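Local coordinates for malonyl acyl carrier protein transacylase (Streptococcus pneumoniae, PDB 3IM8) that probably transfers the malonyl group from malonyl-CoA to holo-acyl carrier protein, supplying malonyl-ACP for fatty acid synthesis, at residues P225-T230 against I258-E263. Sequence-based numbering, arbitrary orientation.
Sequences PLVGNT and IGVMQE
Val227 reaches from an extended piece of loop to the flank of helix 254-263 and meets Val260 and Met261 there, a small, wholly apolar contact. One methyl does the touching: CG2 of Val227 lies 3.8 Å from CG1 of Val260 and 3.9 Å from CG of Met261, so it is shared by two consecutive helix residues. The two valines run past one another in opposite directions, meeting methyl to methyl, while their CA atoms stay 7.5 Å apart. The side chains of Met261 and Val227 lie at a slant to each other. With CG opposite its own carbonyl carbon (chi1 -55°), the first part of Met261 comes alongside the valine methyl; a bend at chi3 (136°) then brings CE nearer that methyl than SD is. Val227 and Met261 are buried; Val260 stays partly exposed. This is structural packing away from the active site, though strand 85-88 leads into the probable nucleophile elbow with the predicted active-site Ser90. Backbone hydrogen bonds join Pro225 and Val227 to Val86, so the loop runs along strand 85-88 of the parallel sheet, and helix 254-263 packs over that strand and neighbouring strand 4-8, where Met261 meets Ala5 and Leu7.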
loop_
_atom_site.group_PDB
_atom_site.type_symbol
_atom_site.label_atom_id
_atom_site.label_comp_id
_atom_site.label_asym_id
_atom_site.label_seq_id
_atom_site.Cartn_x
_atom_site.Cartn_y
_atom_site.Cartn_z
ATOM N N PRO A 225 13.939 8.918 -5.927
ATOM C CA PRO A 225 14.140 8.009 -4.831
ATOM C C PRO A 225 12.789 7.485 -4.325
ATOM O O PRO A 225 11.809 8.249 -4.271
ATOM C CB PRO A 225 14.835 8.853 -3.758
ATOM C CG PRO A 225 15.394 10.099 -4.516
ATOM C CD PRO A 225 14.439 10.284 -5.667
ATOM N N LEU A 226 12.758 6.192 -4.004
ATOM C CA LEU A 226 11.583 5.496 -3.419
ATOM C C LEU A 226 11.971 4.946 -2.043
ATOM O O LEU A 226 12.995 4.297 -1.916
ATOM C CB LEU A 226 11.119 4.362 -4.331
ATOM C CG LEU A 226 9.971 3.462 -3.806
ATOM C CD1 LEU A 226 9.194 2.935 -4.947
ATOM C CD2 LEU A 226 10.470 2.253 -3.016
ATOM N N VAL A 227 11.171 5.234 -1.008
ATOM C CA VAL A 227 11.369 4.686 0.335
ATOM C C VAL A 227 10.572 3.387 0.476
ATOM O O VAL A 227 9.335 3.394 0.438
ATOM C CB VAL A 227 10.995 5.726 1.412
ATOM C CG1 VAL A 227 11.241 5.187 2.797
ATOM C CG2 VAL A 227 11.817 7.017 1.203
ATOM N N GLY A 228 11.267 2.254 0.604
ATOM C CA GLY A 228 10.575 0.966 0.633
ATOM C C GLY A 228 9.909 0.621 1.948
ATOM O O GLY A 228 10.361 1.007 3.018
ATOM N N ASN A 229 8.824 -0.139 1.864
ATOM C CA ASN A 229 8.027 -0.552 3.023
ATOM C C ASN A 229 8.801 -1.409 4.027
ATOM O O ASN A 229 8.660 -1.269 5.262
ATOM C CB ASN A 229 6.815 -1.364 2.515
ATOM C CG ASN A 229 5.698 -0.493 1.916
ATOM O OD1 ASN A 229 5.683 0.773 1.995
ATOM N ND2 ASN A 229 4.745 -1.166 1.345
ATOM N N THR A 230 9.618 -2.304 3.474
ATOM C CA THR A 230 10.233 -3.381 4.264
ATOM C C THR A 230 11.368 -2.831 5.131
ATOM O O THR A 230 11.343 -2.985 6.385
ATOM C CB THR A 230 10.683 -4.559 3.353
ATOM O OG1 THR A 230 9.590 -4.959 2.529
ATOM C CG2 THR A 230 11.181 -5.715 4.174
ATOM N N ILE A 258 8.105 7.672 6.595
ATOM C CA ILE A 258 7.778 9.107 6.601
ATOM C C ILE A 258 8.913 9.905 7.277
ATOM O O ILE A 258 9.231 11.031 6.862
ATOM C CB ILE A 258 6.441 9.417 7.314
ATOM C CG1 ILE A 258 5.233 8.780 6.613
ATOM C CG2 ILE A 258 6.225 10.957 7.360
ATOM C CD1 ILE A 258 4.973 9.310 5.192
ATOM N N GLY A 259 9.514 9.326 8.310
ATOM C CA GLY A 259 10.743 9.897 8.942
ATOM C C GLY A 259 11.982 10.012 8.045
ATOM O O GLY A 259 12.673 11.014 8.085
ATOM N N VAL A 260 12.270 8.986 7.234
ATOM C CA VAL A 260 13.246 9.085 6.161
ATOM C C VAL A 260 12.937 10.229 5.163
ATOM O O VAL A 260 13.865 10.966 4.750
ATOM C CB VAL A 260 13.412 7.724 5.390
ATOM C CG1 VAL A 260 14.189 7.898 4.072
ATOM C CG2 VAL A 260 14.101 6.665 6.290
ATOM N N MET A 261 11.674 10.379 4.743
ATOM C CA MET A 261 11.358 11.498 3.866
ATOM C C MET A 261 11.535 12.878 4.574
ATOM O O MET A 261 12.081 13.791 3.996
ATOM C CB MET A 261 9.951 11.362 3.238
ATOM C CG MET A 261 9.749 10.070 2.500
ATOM S SD MET A 261 8.039 9.856 2.092
ATOM C CE MET A 261 8.162 9.287 0.435
ATOM N N GLN A 262 11.072 13.027 5.807
ATOM C CA GLN A 262 11.305 14.289 6.567
ATOM C C GLN A 262 12.795 14.590 6.744
ATOM O O GLN A 262 13.216 15.719 6.498
ATOM C CB GLN A 262 10.569 14.299 7.915
ATOM C CG GLN A 262 9.100 14.050 7.687
ATOM C CD GLN A 262 8.286 14.368 8.873
ATOM O OE1 GLN A 262 8.246 13.599 9.824
ATOM N NE2 GLN A 262 7.626 15.533 8.840
ATOM N N GLU A 263 13.591 13.584 7.097
ATOM C CA GLU A 263 15.062 13.746 7.047
ATOM C C GLU A 263 15.613 14.101 5.661
ATOM O O GLU A 263 16.590 14.852 5.586
ATOM C CB GLU A 263 15.802 12.524 7.594
ATOM C CG GLU A 263 15.828 12.421 9.105
ATOM C CD GLU A 263 16.762 13.471 9.785
ATOM O OE1 GLU A 263 16.269 14.140 10.723
ATOM O OE2 GLU A 263 17.949 13.635 9.381
#